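Local coordinates for protein beta-N-acetylhexosaminidase (Mycobacterium smegmatis, PDB 4YYF) that probably hydrolyses terminal non-reducing N-acetyl-D-hexosamine residues from N-acetyl-beta-D-hexosaminides, as a family 3 glycoside hydrolase, at residues 203-208 with 247-252; 102-107 with 153-158. The protein carries 1 engineered substitution. All blocks are in the same frame, centred on the assembly; numbering follows the deposited sequence.

Contact 1: 203-208 with 247-252; sequences KHFPGH and VMVGHM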
loop_
_atom_site.group_PDB
_atom_site.type_symbol
_atom_site.label_atom_id
_atom_site.label_comp_id
_atom_site.label_asym_id
_atom_site.label_seq_id
_atom_site.Cartn_x
_atom_site.Cartn_y
_atom_site.Cartn_z
ATOM N N LYS A 203 -1.242 -3.603 6.484
ATOM C CA LYS A 203 -0.473 -2.401 6.855
ATOM C C LYS A 203 -0.575 -2.157 8.370
ATOM O O LYS A 203 -1.530 -2.639 8.986
ATOM C CB LYS A 203 -0.973 -1.188 6.045
ATOM C CG LYS A 203 -2.367 -0.699 6.428
ATOM C CD LYS A 203 -2.929 0.263 5.354
ATOM C CE LYS A 203 -4.206 0.958 5.834
ATOM N NZ LYS A 203 -4.771 1.870 4.779
ATOM N N HIS A 204 0.367 -1.441 9.001
ATOM C CA HIS A 204 1.544 -0.815 8.389
ATOM C C HIS A 204 2.819 -1.488 8.935
ATOM O O HIS A 204 3.216 -1.242 10.074
ATOM C CB HIS A 204 1.585 0.695 8.723
ATOM C CG HIS A 204 0.346 1.453 8.342
ATOM N ND1 HIS A 204 -0.793 1.481 9.140
ATOM C CD2 HIS A 204 0.057 2.236 7.275
ATOM C CE1 HIS A 204 -1.714 2.219 8.565
ATOM N NE2 HIS A 204 -1.227 2.697 7.423
ATOM N N PHE A 205 3.456 -2.331 8.127
ATOM C CA PHE A 205 4.603 -3.151 8.554
ATOM C C PHE A 205 5.829 -2.306 8.936
ATOM O O PHE A 205 6.155 -1.331 8.253
ATOM C CB PHE A 205 4.960 -4.107 7.406
ATOM C CG PHE A 205 6.030 -5.115 7.729
ATOM C CD1 PHE A 205 7.377 -4.817 7.522
ATOM C CD2 PHE A 205 5.689 -6.389 8.179
ATOM C CE1 PHE A 205 8.369 -5.762 7.795
ATOM C CE2 PHE A 205 6.680 -7.335 8.444
ATOM C CZ PHE A 205 8.023 -7.016 8.248
ATOM N N PRO A 206 6.543 -2.685 10.020
ATOM C CA PRO A 206 6.309 -3.813 10.935
ATOM C C PRO A 206 5.410 -3.486 12.130
ATOM O O PRO A 206 5.444 -4.207 13.134
ATOM C CB PRO A 206 7.712 -4.121 11.446
ATOM C CG PRO A 206 8.368 -2.751 11.503
ATOM C CD PRO A 206 7.863 -2.068 10.246
ATOM N N GLY A 207 4.631 -2.412 12.045
ATOM C CA GLY A 207 3.653 -2.135 13.090
ATOM C C GLY A 207 3.595 -0.694 13.564
ATOM O O GLY A 207 4.535 -0.202 14.193
ATOM N N HIS A 208 2.474 -0.026 13.292
ATOM C CA HIS A 208 2.289 1.389 13.672
ATOM C C HIS A 208 1.466 1.489 14.957
ATOM O O HIS A 208 1.336 2.568 15.552
ATOM C CB HIS A 208 1.563 2.142 12.540
ATOM C CG HIS A 208 1.795 3.616 12.524
ATOM N ND1 HIS A 208 1.572 4.437 13.627
ATOM C CD2 HIS A 208 2.217 4.453 11.544
ATOM C CE1 HIS A 208 1.857 5.676 13.322
ATOM N NE2 HIS A 208 2.256 5.722 12.053
ATOM N N VAL A 247 1.823 -6.146 1.070
ATOM C CA VAL A 247 2.134 -5.553 2.363
ATOM C C VAL A 247 2.494 -4.092 2.117
ATOM O O VAL A 247 3.126 -3.776 1.109
ATOM C CB VAL A 247 3.316 -6.283 3.037
ATOM C CG1 VAL A 247 3.823 -5.513 4.296
ATOM C CG2 VAL A 247 2.930 -7.733 3.412
HETATM N N MSE A 248 2.065 -3.203 3.015
HETATM C CA MSE A 248 2.521 -1.813 2.998
HETATM C C MSE A 248 3.421 -1.536 4.203
HETATM O O MSE A 248 3.050 -1.817 5.343
HETATM C CB MSE A 248 1.335 -0.848 3.041
HETATM C CG MSE A 248 1.743 0.639 3.147
HETATM SE SE MSE A 248 0.166 1.817 3.118
HETATM C CE MSE A 248 -0.181 1.731 1.237
ATOM N N VAL A 249 4.596 -0.968 3.947
ATOM C CA VAL A 249 5.541 -0.629 5.012
ATOM C C VAL A 249 5.331 0.823 5.443
ATOM O O VAL A 249 5.223 1.708 4.599
ATOM C CB VAL A 249 6.997 -0.822 4.539
ATOM C CG1 VAL A 249 7.969 -0.381 5.623
ATOM C CG2 VAL A 249 7.250 -2.278 4.189
ATOM N N GLY A 250 5.259 1.071 6.751
ATOM C CA GLY A 250 5.021 2.419 7.245
ATOM C C GLY A 250 6.316 3.189 7.471
ATOM O O GLY A 250 7.402 2.676 7.201
ATOM N N HIS A 251 6.207 4.415 7.980
ATOM C CA HIS A 251 7.361 5.304 8.091
ATOM C C HIS A 251 7.962 5.343 9.499
ATOM O O HIS A 251 8.834 6.177 9.779
ATOM C CB HIS A 251 6.989 6.746 7.676
ATOM C CG HIS A 251 6.387 6.857 6.302
ATOM N ND1 HIS A 251 6.842 6.133 5.224
ATOM C CD2 HIS A 251 5.364 7.621 5.846
ATOM C CE1 HIS A 251 6.123 6.444 4.154
ATOM N NE2 HIS A 251 5.223 7.344 4.505
HETATM N N MSE A 252 7.506 4.470 10.393
HETATM C CA MSE A 252 8.014 4.504 11.770
HETATM C C MSE A 252 9.496 4.163 11.791
HETATM O O MSE A 252 9.971 3.399 10.947
HETATM C CB MSE A 252 7.290 3.482 12.645
HETATM C CG MSE A 252 5.770 3.514 12.589
HETATM SE SE MSE A 252 5.006 2.448 11.132
HETATM C CE MSE A 252 6.174 0.915 11.198
#
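The selenomethionine M252 meets H208 over one face of its imidazole, with CG 4.0 Å from the ring centroid in a CH-pi contact. Its SE, 3.5 Å from H208 CD2, approaches the same ring obliquely. Bends at chi2 (86°) and chi3 (40°) fold the methyl back toward the 206-207 turn, where M252 CE packs 3.6 Å from P206 CD and also touches G207 O. The backbone of F205 is gripped twice: F205 N donates to M248 O (2.9 Å), in the plane of that carbonyl, and G250 N donates to F205 O (3.0 Å). The two bonds make a parallel bridge to V249. On the face carrying F205 and V249, F205 CB presses on V247 CG1 at 3.6 Å, and the phenyl ring runs on past V249 CG2. On the other side, K203 and M248 lie side by side, CB to CB at 3.8 Å, while M248 SE comes obliquely to the H204 ring. This is the C-terminal end of two adjacent TIM-barrel strands, and KHFPGH opens the signature of NagZ-like family 3 hexosaminidases. A bound acetate, probably from the crystallisation liquor, comes about 3 Å (nearest atoms) from the H204 side chain, consistent with a substrate pocket. The K203-H204 peptide is cis, and K203 CG lies over the centre of the imidazole. Further out, D160 ties the loop down, one carboxylate oxygen taking H204 ND1 and the other H208 N, while S215 bonds H208 NE2. Y236 stacks edge-to-face with F205, and helix 267-275 packs on F205 and V249.

Contact 2: 102-107 with 153-158; sequences SVDEEG and VDFAPV
Two hydrogen bonds hold V103 and E105 to the segment 153-158. F155 N points almost straight at V103 O, 2.9 Å away. The side chain of D154 makes the other: CG stands opposite the backbone N (chi1 -174°), and this carries the carboxylate across the gap, so that its OD1 accepts E105 N at 2.9 Å on the syn side, 22° out of the carboxylate plane. A weak bond, V103 N to V153 O at 3.3 Å, lies alongside, and S102 CA adds a CH...O contact to V153 O.

Packing centres on F155. D104 OD1 lies at the edge of its ring and 3.2 Å from F155 CB, the carboxylate plane turned 75° from the ring. At the far end of the phenyl, F155 CE2 touches S102 OG at 3.5 Å. Further along, E106 CG rests near A156 CB, and E106 OE1 lies 3.4 Å from V158 CG2.

At the C-terminal mouth of the barrel, E106 OE2 bridges R173 as well as K203, and a formate lies near D104. E105 turns to the other side, where its OE1 takes S111 OG as well as the salt bridge to R142. Strand 70-73 flanks 102-107, with M72 against S102, D104 and F155; strand 199-205 flanks 153-158, and helix 179-196 packs its L193 on D154 and its A186 and A190 on P157.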
loop_
_atom_site.group_PDB
_atom_site.type_symbol
_atom_site.label_atom_id
_atom_site.label_comp_id
_atom_site.label_asym_id
_atom_site.label_seq_id
_atom_site.Cartn_x
_atom_site.Cartn_y
_atom_site.Cartn_z
ATOM N N SER A 102 -6.220 2.111 -6.750
ATOM C CA SER A 102 -6.179 1.821 -5.320
ATOM C C SER A 102 -6.928 2.871 -4.517
ATOM O O SER A 102 -7.199 3.967 -5.014
ATOM C CB SER A 102 -4.730 1.715 -4.843
ATOM O OG SER A 102 -4.020 2.916 -5.118
ATOM N N VAL A 103 -7.246 2.530 -3.264
ATOM C CA VAL A 103 -8.025 3.393 -2.390
ATOM C C VAL A 103 -7.816 2.957 -0.934
ATOM O O VAL A 103 -7.502 1.790 -0.673
ATOM C CB VAL A 103 -9.542 3.316 -2.758
ATOM C CG1 VAL A 103 -10.102 1.906 -2.473
ATOM C CG2 VAL A 103 -10.349 4.383 -2.002
ATOM N N ASP A 104 -7.960 3.894 -0.000
ATOM C CA ASP A 104 -8.079 3.566 1.422
ATOM C C ASP A 104 -9.545 3.297 1.773
ATOM O O ASP A 104 -10.291 4.221 2.077
ATOM C CB ASP A 104 -7.607 4.729 2.299
ATOM C CG ASP A 104 -6.102 4.750 2.514
ATOM O OD1 ASP A 104 -5.421 3.749 2.200
ATOM O OD2 ASP A 104 -5.597 5.781 3.021
ATOM N N GLU A 105 -9.963 2.040 1.754
ATOM C CA GLU A 105 -11.345 1.714 2.103
ATOM C C GLU A 105 -11.363 0.693 3.249
ATOM O O GLU A 105 -11.486 -0.517 3.024
ATOM C CB GLU A 105 -12.098 1.219 0.857
ATOM C CG GLU A 105 -13.578 0.974 1.056
ATOM C CD GLU A 105 -14.272 2.078 1.831
ATOM O OE1 GLU A 105 -14.643 1.838 2.998
ATOM O OE2 GLU A 105 -14.467 3.181 1.277
ATOM N N GLU A 106 -11.215 1.201 4.475
ATOM C CA GLU A 106 -11.105 0.377 5.688
ATOM C C GLU A 106 -12.432 0.288 6.418
ATOM O O GLU A 106 -12.699 -0.689 7.120
ATOM C CB GLU A 106 -10.084 0.999 6.661
ATOM C CG GLU A 106 -8.683 1.186 6.082
ATOM C CD GLU A 106 -7.787 2.040 6.965
ATOM O OE1 GLU A 106 -8.022 2.078 8.197
ATOM O OE2 GLU A 106 -6.849 2.675 6.419
ATOM N N GLY A 107 -13.244 1.335 6.282
ATOM C CA GLY A 107 -14.469 1.469 7.054
ATOM C C GLY A 107 -14.239 2.476 8.160
ATOM O O GLY A 107 -13.099 2.878 8.410
ATOM N N VAL A 153 -7.253 -2.484 -6.008
ATOM C CA VAL A 153 -6.443 -2.626 -4.801
ATOM C C VAL A 153 -7.083 -1.850 -3.664
ATOM O O VAL A 153 -7.428 -0.687 -3.841
ATOM C CB VAL A 153 -5.017 -2.051 -4.999
ATOM C CG1 VAL A 153 -4.216 -2.164 -3.702
ATOM C CG2 VAL A 153 -4.278 -2.761 -6.136
ATOM N N ASP A 154 -7.234 -2.481 -2.499
ATOM C CA ASP A 154 -7.673 -1.764 -1.300
ATOM C C ASP A 154 -6.538 -1.782 -0.286
ATOM O O ASP A 154 -6.042 -2.852 0.075
ATOM C CB ASP A 154 -8.932 -2.421 -0.687
ATOM C CG ASP A 154 -9.519 -1.623 0.484
ATOM O OD1 ASP A 154 -9.039 -0.501 0.781
ATOM O OD2 ASP A 154 -10.502 -2.102 1.108
ATOM N N PHE A 155 -6.139 -0.610 0.196
ATOM C CA PHE A 155 -5.122 -0.552 1.243
ATOM C C PHE A 155 -5.767 -0.891 2.577
ATOM O O PHE A 155 -5.959 -0.030 3.432
ATOM C CB PHE A 155 -4.467 0.823 1.274
ATOM C CG PHE A 155 -3.662 1.133 0.035
ATOM C CD1 PHE A 155 -2.744 0.206 -0.459
ATOM C CD2 PHE A 155 -3.840 2.328 -0.648
ATOM C CE1 PHE A 155 -1.981 0.488 -1.614
ATOM C CE2 PHE A 155 -3.091 2.616 -1.804
ATOM C CZ PHE A 155 -2.157 1.687 -2.277
ATOM N N ALA A 156 -6.116 -2.163 2.722
ATOM C CA ALA A 156 -6.757 -2.688 3.921
ATOM C C ALA A 156 -6.588 -4.192 3.858
ATOM O O ALA A 156 -6.460 -4.749 2.773
ATOM C CB ALA A 156 -8.255 -2.295 3.931
ATOM N N PRO A 157 -6.611 -4.885 5.008
ATOM C CA PRO A 157 -6.872 -4.411 6.360
ATOM C C PRO A 157 -5.625 -3.911 7.068
ATOM O O PRO A 157 -4.508 -4.355 6.815
ATOM C CB PRO A 157 -7.350 -5.678 7.076
ATOM C CG PRO A 157 -6.531 -6.777 6.412
ATOM C CD PRO A 157 -6.517 -6.357 4.945
ATOM N N VAL A 158 -5.857 -2.988 7.985
ATOM C CA VAL A 158 -4.885 -2.614 8.993
ATOM C C VAL A 158 -4.670 -3.826 9.889
ATOM O O VAL A 158 -5.631 -4.416 10.386
ATOM C CB VAL A 158 -5.456 -1.463 9.845
ATOM C CG1 VAL A 158 -4.599 -1.216 11.101
ATOM C CG2 VAL A 158 -5.572 -0.199 8.999
#

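Along the chain the two follow one another, both segments of contact 2 coming before those of contact 1, and both belong to one curled sheet of the barrel, whose parallel order runs 70-73, 100-107, 153-154, 199-205, 246-249. Their centres are about 14 Å apart, yet they join directly because strands 153-154 and 199-205 are neighbours. K203 is the main connection: its NZ salt-bridges E106 OE2 at 2.8 Å and probably hydrogen-bonds F155 O at 2.6 Å, while K203 CE packs on V158 CG2. Selenomethionine M248 adds a packing contact, CE against the F155 ring. Acetate by H204 and formate by D104 suggest that both contacts line one pocket, probably the substrate site.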